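Local structure of bartonella effector protein (Bep) substrate of VirB T4SS (Bartonella sp. AR 15-3, 4M16) at residues E141-F146 with Q205-L210; S147-I152 with A161-F166; E185-R190 with F211-N216. The protein probably transfers AMP from ATP to threonine or tyrosine hydroxyls of target proteins through its N-terminal Fic domain, the part described here. All blocks are in the same frame, centred on the assembly; numbering follows the deposited sequence.

Contact 1. Residues E141-F146 with Q205-L210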
loop_
_atom_site.group_PDB
_atom_site.type_symbol
_atom_site.label_atom_id
_atom_site.label_comp_id
_atom_site.label_asym_id
_atom_site.label_seq_id
_atom_site.Cartn_x
_atom_site.Cartn_y
_atom_site.Cartn_z
ATOM N N GLU A 141 11.770 3.000 12.533
ATOM C CA GLU A 141 12.181 2.538 11.215
ATOM C C GLU A 141 10.971 2.204 10.344
ATOM O O GLU A 141 11.003 2.460 9.130
ATOM C CB GLU A 141 13.109 1.325 11.315
ATOM C CG GLU A 141 14.469 1.633 11.930
ATOM C CD GLU A 141 15.127 2.856 11.295
ATOM O OE1 GLU A 141 15.288 2.862 10.058
ATOM O OE2 GLU A 141 15.469 3.826 12.054
ATOM N N THR A 142 9.913 1.669 10.951
ATOM C CA THR A 142 8.689 1.415 10.185
ATOM C C THR A 142 8.000 2.691 9.745
ATOM O O THR A 142 7.491 2.750 8.630
ATOM C CB THR A 142 7.640 0.481 10.852
ATOM O OG1 THR A 142 7.300 0.917 12.168
ATOM C CG2 THR A 142 8.134 -0.996 10.844
ATOM N N VAL A 143 7.974 3.709 10.576
ATOM C CA VAL A 143 7.396 5.000 10.162
ATOM C C VAL A 143 8.061 5.529 8.894
ATOM O O VAL A 143 7.361 5.876 7.898
ATOM C CB VAL A 143 7.529 6.054 11.270
ATOM C CG1 VAL A 143 7.283 7.455 10.714
ATOM C CG2 VAL A 143 6.595 5.761 12.429
ATOM N N LYS A 144 9.398 5.501 8.869
ATOM C CA LYS A 144 10.136 5.968 7.690
ATOM C C LYS A 144 9.887 5.103 6.418
ATOM O O LYS A 144 9.610 5.632 5.315
ATOM C CB LYS A 144 11.640 6.069 7.980
ATOM C CG LYS A 144 11.967 7.192 8.940
ATOM C CD LYS A 144 13.456 7.353 9.257
ATOM C CE LYS A 144 13.944 6.189 10.074
ATOM N NZ LYS A 144 15.081 6.552 10.984
ATOM N N LEU A 145 9.991 3.783 6.593
ATOM C CA LEU A 145 9.761 2.844 5.510
ATOM C C LEU A 145 8.335 2.851 4.986
ATOM O O LEU A 145 8.099 2.806 3.760
ATOM C CB LEU A 145 10.186 1.423 5.943
ATOM C CG LEU A 145 11.654 1.068 5.734
ATOM C CD1 LEU A 145 11.898 -0.245 6.474
ATOM C CD2 LEU A 145 12.055 0.932 4.251
ATOM N N PHE A 146 7.378 2.910 5.910
ATOM C CA PHE A 146 5.967 3.052 5.531
ATOM C C PHE A 146 5.610 4.362 4.787
ATOM O O PHE A 146 4.993 4.294 3.699
ATOM C CB PHE A 146 5.048 2.823 6.740
ATOM C CG PHE A 146 3.585 2.769 6.364
ATOM C CD1 PHE A 146 2.859 3.936 6.250
ATOM C CD2 PHE A 146 2.956 1.576 6.155
ATOM C CE1 PHE A 146 1.549 3.903 5.878
ATOM C CE2 PHE A 146 1.619 1.533 5.767
ATOM C CZ PHE A 146 0.903 2.691 5.671
ATOM N N GLN A 205 6.116 13.146 12.407
ATOM C CA GLN A 205 5.199 13.039 13.561
ATOM C C GLN A 205 3.778 12.630 13.196
ATOM O O GLN A 205 3.071 11.948 13.992
ATOM C CB GLN A 205 5.173 14.344 14.373
ATOM C CG GLN A 205 4.381 14.227 15.643
ATOM C CD GLN A 205 4.931 13.144 16.552
ATOM O OE1 GLN A 205 6.111 13.181 16.930
ATOM N NE2 GLN A 205 4.084 12.172 16.902
ATOM N N ALA A 206 3.314 13.069 12.025
ATOM C CA ALA A 206 1.997 12.611 11.570
ATOM C C ALA A 206 1.925 11.060 11.546
ATOM O O ALA A 206 1.028 10.400 12.071
ATOM C CB ALA A 206 1.697 13.159 10.171
ATOM N N MET A 207 2.915 10.468 10.930
ATOM C CA MET A 207 2.902 9.020 10.795
ATOM C C MET A 207 3.291 8.296 12.095
ATOM O O MET A 207 2.766 7.207 12.386
ATOM C CB MET A 207 3.852 8.691 9.643
ATOM C CG MET A 207 3.861 7.247 9.179
ATOM S SD MET A 207 2.274 6.722 8.578
ATOM C CE MET A 207 2.154 7.568 7.002
ATOM N N LYS A 208 4.170 8.885 12.897
ATOM C CA LYS A 208 4.550 8.269 14.179
ATOM C C LYS A 208 3.352 8.083 15.131
ATOM O O LYS A 208 3.258 7.050 15.798
ATOM C CB LYS A 208 5.600 9.081 14.882
ATOM C CG LYS A 208 6.133 8.402 16.150
ATOM C CD LYS A 208 7.331 9.148 16.693
ATOM C CE LYS A 208 7.790 8.589 18.023
ATOM N NZ LYS A 208 9.008 9.290 18.447
ATOM N N SER A 209 2.451 9.068 15.199
ATOM C CA SER A 209 1.249 8.961 16.070
ATOM C C SER A 209 0.414 7.782 15.650
ATOM O O SER A 209 -0.033 7.001 16.495
ATOM C CB SER A 209 0.334 10.189 16.009
ATOM O OG SER A 209 1.109 11.347 15.868
ATOM N N LEU A 210 0.253 7.625 14.342
ATOM C CA LEU A 210 -0.498 6.456 13.815
ATOM C C LEU A 210 0.159 5.165 14.238
ATOM O O LEU A 210 -0.499 4.252 14.715
ATOM C CB LEU A 210 -0.637 6.495 12.308
ATOM C CG LEU A 210 -1.297 5.233 11.683
ATOM C CD1 LEU A 210 -2.778 5.183 12.061
ATOM C CD2 LEU A 210 -1.154 5.150 10.171
#

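Contact 2. Residues S147-I152 with A161-F166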
loop_
_atom_site.group_PDB
_atom_site.type_symbol
_atom_site.label_atom_id
_atom_site.label_comp_id
_atom_site.label_asym_id
_atom_site.label_seq_id
_atom_site.Cartn_x
_atom_site.Cartn_y
_atom_site.Cartn_z
ATOM N N SER A 147 6.130 5.489 5.251
ATOM C CA SER A 147 5.980 6.747 4.504
ATOM C C SER A 147 6.609 6.644 3.113
ATOM O O SER A 147 6.075 7.168 2.137
ATOM C CB SER A 147 6.619 7.921 5.208
ATOM O OG SER A 147 6.015 8.124 6.467
ATOM N N PHE A 148 7.748 5.978 3.018
ATOM C CA PHE A 148 8.445 5.881 1.751
ATOM C C PHE A 148 7.584 5.039 0.781
ATOM O O PHE A 148 7.289 5.471 -0.319
ATOM C CB PHE A 148 9.862 5.304 1.945
ATOM C CG PHE A 148 10.680 5.156 0.654
ATOM C CD1 PHE A 148 10.546 6.041 -0.411
ATOM C CD2 PHE A 148 11.667 4.145 0.559
ATOM C CE1 PHE A 148 11.345 5.911 -1.560
ATOM C CE2 PHE A 148 12.437 4.009 -0.589
ATOM C CZ PHE A 148 12.277 4.906 -1.646
ATOM N N LEU A 149 7.138 3.860 1.212
ATOM C CA LEU A 149 6.337 3.036 0.356
ATOM C C LEU A 149 5.007 3.724 -0.014
ATOM O O LEU A 149 4.599 3.641 -1.167
ATOM C CB LEU A 149 6.113 1.636 0.961
ATOM C CG LEU A 149 5.266 0.700 0.066
ATOM C CD1 LEU A 149 5.975 0.449 -1.238
ATOM C CD2 LEU A 149 4.921 -0.597 0.789
ATOM N N ASN A 150 4.353 4.395 0.944
ATOM C CA ASN A 150 3.139 5.166 0.683
ATOM C C ASN A 150 3.418 6.172 -0.464
ATOM O O ASN A 150 2.622 6.307 -1.376
ATOM C CB ASN A 150 2.630 5.883 1.932
ATOM C CG ASN A 150 1.338 6.625 1.677
ATOM O OD1 ASN A 150 0.298 5.996 1.356
ATOM N ND2 ASN A 150 1.387 7.948 1.766
ATOM N N TYR A 151 4.522 6.894 -0.365
ATOM C CA TYR A 151 4.888 7.863 -1.417
ATOM C C TYR A 151 5.083 7.217 -2.771
ATOM O O TYR A 151 4.627 7.758 -3.794
ATOM C CB TYR A 151 6.175 8.592 -1.047
ATOM C CG TYR A 151 6.871 9.238 -2.209
ATOM C CD1 TYR A 151 6.425 10.422 -2.759
ATOM C CD2 TYR A 151 8.005 8.629 -2.779
ATOM C CE1 TYR A 151 7.083 10.968 -3.878
ATOM C CE2 TYR A 151 8.659 9.179 -3.861
ATOM C CZ TYR A 151 8.214 10.336 -4.404
ATOM O OH TYR A 151 8.912 10.849 -5.509
ATOM N N ILE A 152 5.690 6.023 -2.785
ATOM C CA ILE A 152 5.922 5.303 -4.035
ATOM C C ILE A 152 4.615 4.928 -4.774
ATOM O O ILE A 152 4.490 5.232 -5.975
ATOM C CB ILE A 152 6.794 4.020 -3.874
ATOM C CG1 ILE A 152 8.170 4.371 -3.359
ATOM C CG2 ILE A 152 6.968 3.388 -5.252
ATOM C CD1 ILE A 152 9.071 3.167 -3.071
ATOM N N ALA A 161 -4.203 -1.040 0.760
ATOM C CA ALA A 161 -4.589 -2.328 1.295
ATOM C C ALA A 161 -3.383 -3.258 1.350
ATOM O O ALA A 161 -3.151 -3.947 2.331
ATOM C CB ALA A 161 -5.698 -2.953 0.427
ATOM N N VAL A 162 -2.603 -3.284 0.283
ATOM C CA VAL A 162 -1.411 -4.135 0.274
ATOM C C VAL A 162 -0.291 -3.705 1.264
ATOM O O VAL A 162 0.240 -4.531 2.001
ATOM C CB VAL A 162 -0.922 -4.360 -1.160
ATOM C CG1 VAL A 162 -0.189 -3.183 -1.666
ATOM C CG2 VAL A 162 -0.120 -5.679 -1.219
ATOM N N GLN A 163 -0.019 -2.425 1.354
ATOM C CA GLN A 163 0.972 -1.928 2.292
ATOM C C GLN A 163 0.599 -2.198 3.733
ATOM O O GLN A 163 1.488 -2.543 4.499
ATOM C CB GLN A 163 1.358 -0.492 2.026
ATOM C CG GLN A 163 0.361 0.621 2.408
ATOM C CD GLN A 163 0.762 2.013 1.848
ATOM O OE1 GLN A 163 1.794 2.159 1.184
ATOM N NE2 GLN A 163 -0.072 3.052 2.128
ATOM N N HIS A 164 -0.693 -2.151 4.090
ATOM C CA HIS A 164 -1.133 -2.515 5.416
ATOM C C HIS A 164 -0.778 -3.967 5.760
ATOM O O HIS A 164 -0.206 -4.221 6.811
ATOM C CB HIS A 164 -2.617 -2.272 5.654
ATOM C CG HIS A 164 -2.998 -0.849 5.526
ATOM N ND1 HIS A 164 -4.279 -0.443 5.242
ATOM C CD2 HIS A 164 -2.240 0.269 5.536
ATOM C CE1 HIS A 164 -4.304 0.870 5.138
ATOM N NE2 HIS A 164 -3.083 1.324 5.308
ATOM N N ILE A 165 -1.169 -4.921 4.929
ATOM C CA ILE A 165 -0.900 -6.329 5.256
ATOM C C ILE A 165 0.612 -6.605 5.232
ATOM O O ILE A 165 1.119 -7.363 6.033
ATOM C CB ILE A 165 -1.713 -7.320 4.358
ATOM C CG1 ILE A 165 -1.469 -8.760 4.758
ATOM C CG2 ILE A 165 -1.443 -7.132 2.874
ATOM C CD1 ILE A 165 -2.007 -9.066 6.145
ATOM N N PHE A 166 1.322 -5.995 4.309
ATOM C CA PHE A 166 2.789 -6.141 4.218
ATOM C C PHE A 166 3.412 -5.746 5.553
ATOM O O PHE A 166 4.228 -6.497 6.094
ATOM C CB PHE A 166 3.379 -5.296 3.091
ATOM C CG PHE A 166 4.877 -5.400 2.934
ATOM C CD1 PHE A 166 5.713 -4.640 3.722
ATOM C CD2 PHE A 166 5.444 -6.192 1.935
ATOM C CE1 PHE A 166 7.085 -4.688 3.557
ATOM C CE2 PHE A 166 6.826 -6.231 1.743
ATOM C CZ PHE A 166 7.647 -5.485 2.570
HETATM O O HOH W 1 2.106 2.172 -1.555
#

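Contact 3. Residues E185-R190 with F211-N216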
loop_
_atom_site.group_PDB
_atom_site.type_symbol
_atom_site.label_atom_id
_atom_site.label_comp_id
_atom_site.label_asym_id
_atom_site.label_seq_id
_atom_site.Cartn_x
_atom_site.Cartn_y
_atom_site.Cartn_z
ATOM N N GLU A 185 -10.234 4.375 8.824
ATOM C CA GLU A 185 -9.770 4.863 7.527
ATOM C C GLU A 185 -9.368 6.348 7.566
ATOM O O GLU A 185 -8.278 6.692 7.127
ATOM C CB GLU A 185 -10.841 4.637 6.457
ATOM C CG GLU A 185 -10.302 4.986 5.072
ATOM C CD GLU A 185 -11.222 4.627 3.924
ATOM O OE1 GLU A 185 -12.099 3.747 4.070
ATOM O OE2 GLU A 185 -11.066 5.233 2.861
ATOM N N GLU A 186 -10.225 7.218 8.094
ATOM C CA GLU A 186 -9.936 8.684 8.091
ATOM C C GLU A 186 -8.584 8.974 8.786
ATOM O O GLU A 186 -7.763 9.780 8.305
ATOM C CB GLU A 186 -11.077 9.457 8.768
ATOM C CG GLU A 186 -10.783 10.915 9.125
ATOM C CD GLU A 186 -12.005 11.632 9.716
ATOM O OE1 GLU A 186 -12.690 11.062 10.594
ATOM O OE2 GLU A 186 -12.295 12.786 9.321
ATOM N N ARG A 187 -8.344 8.298 9.900
ATOM C CA ARG A 187 -7.119 8.480 10.678
ATOM C C ARG A 187 -5.865 8.003 9.919
ATOM O O ARG A 187 -4.831 8.685 9.870
ATOM C CB ARG A 187 -7.282 7.761 12.011
ATOM C CG ARG A 187 -6.034 7.639 12.856
ATOM C CD ARG A 187 -5.975 8.715 13.886
ATOM N NE ARG A 187 -4.923 8.487 14.889
ATOM C CZ ARG A 187 -3.633 8.737 14.686
ATOM N NH1 ARG A 187 -3.195 9.170 13.496
ATOM N NH2 ARG A 187 -2.780 8.559 15.685
ATOM N N ILE A 188 -5.969 6.839 9.307
ATOM C CA ILE A 188 -4.929 6.335 8.475
ATOM C C ILE A 188 -4.614 7.285 7.314
ATOM O O ILE A 188 -3.461 7.606 7.078
ATOM C CB ILE A 188 -5.224 4.910 7.967
ATOM C CG1 ILE A 188 -5.310 3.937 9.147
ATOM C CG2 ILE A 188 -4.129 4.501 6.993
ATOM C CD1 ILE A 188 -6.065 2.662 8.837
ATOM N N MET A 189 -5.638 7.697 6.573
ATOM C CA MET A 189 -5.417 8.538 5.412
ATOM C C MET A 189 -4.931 9.961 5.772
ATOM O O MET A 189 -4.182 10.565 5.009
ATOM C CB MET A 189 -6.650 8.539 4.516
ATOM C CG MET A 189 -6.935 7.174 3.861
ATOM S SD MET A 189 -5.464 6.362 3.155
ATOM C CE MET A 189 -5.021 7.648 2.013
ATOM N N ARG A 190 -5.354 10.491 6.917
ATOM C CA ARG A 190 -4.796 11.744 7.420
ATOM C C ARG A 190 -3.308 11.650 7.710
ATOM O O ARG A 190 -2.539 12.531 7.318
ATOM C CB ARG A 190 -5.525 12.204 8.682
ATOM C CG ARG A 190 -5.008 13.553 9.168
ATOM C CD ARG A 190 -5.922 14.155 10.210
ATOM N NE ARG A 190 -5.670 13.574 11.530
ATOM C CZ ARG A 190 -6.393 12.627 12.135
ATOM N NH1 ARG A 190 -7.502 12.113 11.574
ATOM N NH2 ARG A 190 -6.002 12.214 13.341
ATOM N N PHE A 211 1.474 5.080 14.048
ATOM C CA PHE A 211 2.200 3.858 14.392
ATOM C C PHE A 211 2.159 3.527 15.893
ATOM O O PHE A 211 2.066 2.342 16.279
ATOM C CB PHE A 211 3.606 3.838 13.765
ATOM C CG PHE A 211 3.583 3.272 12.370
ATOM C CD1 PHE A 211 3.070 3.996 11.325
ATOM C CD2 PHE A 211 3.919 1.963 12.144
ATOM C CE1 PHE A 211 2.953 3.447 10.058
ATOM C CE2 PHE A 211 3.820 1.414 10.884
ATOM C CZ PHE A 211 3.361 2.155 9.824
ATOM N N GLU A 212 2.203 4.543 16.726
ATOM C CA GLU A 212 2.082 4.323 18.171
ATOM C C GLU A 212 0.682 3.726 18.528
ATOM O O GLU A 212 0.572 2.781 19.287
ATOM C CB GLU A 212 2.392 5.607 18.921
ATOM C CG GLU A 212 3.901 5.875 18.875
ATOM C CD GLU A 212 4.344 7.197 19.467
ATOM O OE1 GLU A 212 3.471 8.018 19.826
ATOM O OE2 GLU A 212 5.589 7.430 19.552
ATOM N N ASP A 213 -0.344 4.246 17.895
ATOM C CA ASP A 213 -1.721 3.836 18.134
ATOM C C ASP A 213 -2.018 2.384 17.708
ATOM O O ASP A 213 -2.881 1.727 18.314
ATOM C CB ASP A 213 -2.644 4.749 17.324
ATOM C CG ASP A 213 -2.803 6.138 17.954
ATOM O OD1 ASP A 213 -2.355 6.324 19.075
ATOM O OD2 ASP A 213 -3.402 7.046 17.304
ATOM N N ILE A 214 -1.349 1.903 16.648
ATOM C CA ILE A 214 -1.699 0.600 16.076
ATOM C C ILE A 214 -0.743 -0.518 16.522
ATOM O O ILE A 214 -0.864 -1.676 16.066
ATOM C CB ILE A 214 -1.808 0.634 14.514
ATOM C CG1 ILE A 214 -0.437 0.831 13.872
ATOM C CG2 ILE A 214 -2.869 1.643 14.070
ATOM C CD1 ILE A 214 -0.433 0.778 12.371
ATOM N N SER A 215 0.189 -0.187 17.419
ATOM C CA SER A 215 1.285 -1.124 17.749
ATOM C C SER A 215 1.223 -1.640 19.187
ATOM O O SER A 215 2.244 -1.887 19.818
ATOM C CB SER A 215 2.656 -0.509 17.466
ATOM O OG SER A 215 2.826 0.666 18.175
ATOM N N ASN A 216 0.008 -1.851 19.668
ATOM C CA ASN A 216 -0.215 -2.315 21.056
ATOM C C ASN A 216 0.408 -1.419 22.143
ATOM O O ASN A 216 1.174 -1.885 23.001
ATOM C CB ASN A 216 0.338 -3.715 21.178
ATOM C CG ASN A 216 0.002 -4.332 22.498
ATOM O OD1 ASN A 216 -0.970 -3.918 23.161
ATOM N ND2 ASN A 216 0.795 -5.323 22.908
#

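Contact 1. Residues E141-F146 with Q205-L210
Met-207 wedges between Val-143 and Phe-146, one helical turn apart on helix 135-152. Its CG packs 3.8 Å from Val-143 CG1, the two side chains running past each other in opposite senses. The bend at chi2 (61°) turns SD to the Phe-146 ring, and a second at chi3 (73°) lays CE beside the ring carbons CD1 and CE1. SD comes 3.7 Å from Phe-146 CD1, and CE lies 3.8 Å from the same CD1. The sulfur sits 4.7 Å from the centre of the Phe-146 ring and approaches it obliquely, a Met-aromatic contact in which the two side chains cross nearly at right angles. At Lys-208 the backbone does the touching: Val-143 CG2 reaches 3.7 Å from Lys-208 CA, where the backbones come nearest, while the extended lysine chain runs on away from the interface. Ser-209 is turned to the far side of helix 200-214; its hydroxyl donates 2.8 Å to Gln-205 O, a carbonyl that also takes the Ser-209 amide. The short helix axes pass 9.4 Å apart and their directions differ by 121°, so the junction is compact and confined to about one turn of each helix. Phe-167 and Phe-211 meet the Phe-146 ring edge-to-face, making the thioether one element of an aromatic core. Between these two segments the join is made wholly by apolar and sulfur-aromatic contact, and it therefore rests on shape and burial instead of directional polar bonds.

Contact 2. Residues S147-I152 with A161-F166
Leu-149 lays its CD2 methyl against the root of the Gln-163 side chain, 3.8 Å from Gln-163 CB, and the leucine and glutamine chains run alongside with opposite senses. Beyond CB the glutamine becomes the polar centre of the contact. Its CG is tucked between the backbone N and the carbonyl carbon (chi1 74°) and the rest of the chain is extended, which drives the terminal amide across to helix 135-152. There NE2 donates to Asn-150 OD1 over 3.1 Å. The bond is nearly straight, 169° at the hydrogen, and the acceptor lies in the plane of the Gln-163 amide, although the two amide planes are turned 48° against each other. The helices joined here, 135-152 and 159-174, are linked by the Fic signature, which starts at His-153, reads HPFRAGNE and spans the loop between them and the start of helix 159-174. It diverges from the HxFx(D/E)GN(G/K)RxxR consensus: alanine stands at the acidic position, and Ala-161 and His-164 at the two arginines. The backbone of Asn-150 also meets the motif: its carbonyl oxygen is hydrogen-bonded to His-153 ND1. Gln-163 OE1 passes 3.3 Å from Asn-150 CA, and a water donates to it over 2.8 Å. The same water donates to Leu-149 O at 2.9 Å. Both ends of the buried amide are thus engaged. On the apolar flank Leu-149 continues onto Leu-62 of helix 59-70 and Phe-120 of helix 110-126, whereas Asn-150 rests on Cys-192 and Met-196 of helix 185-197.

Contact 3. Residues E185-R190 with F211-N216
Arg-187 and Asp-213 make the one direct link between these segments, a salt bridge at the protein surface. NH2 of Arg-187 donates to OD2 of Asp-213, modelled at 2.3 Å, a separation too short to be taken literally, so the exact geometry is doubtful. As modelled, OD2 approaches the guanidinium at its edge, near its plane, and the carboxylate stands almost perpendicular to it, at 88°. A bend at chi2 of 97°, away from a staggered value, brings the arginine head to the acid. Helices 185-197 and 200-214 form a helical hairpin, and the pair ties its open end: Arg-187 lies in the first turn of one helix, Asp-213 near the C-terminal end of the other. The guanidinium reaches the C-terminal part of helix 200-214, where the helix dipole would probably favour it and where it may also offset the less favourable placement of the Asp-213 carboxylate. Among hydrogen bonds beside the bridge, Ser-215 OG donates to Phe-211 O over 2.6 Å, and Ser-215 O accepts from Arg-135 NE. In side-chain packing, Arg-187 rests on Leu-210, and Ile-188 touches Leu-210 and His-164.

Helix 135-152 carries the first segments of contacts 1 and 2, whose centres are about 11 Å apart, and helix 200-214 carries the second segments of contacts 1 and 3, their centres about 9 Å apart. The centres of contacts 2 and 3 are about 13 Å apart. Along the chain contact 2 is nested within the loop closed by contact 1, whereas contact 3 interleaves with contact 1 and follows contact 2. Phe-146 connects all three regions, touching Gln-163, His-164 and Phe-211. The helical hairpin closed by contact 3 is thereby docked through contact 1 on the same helix that leads, through contact 2, into the Fic signature.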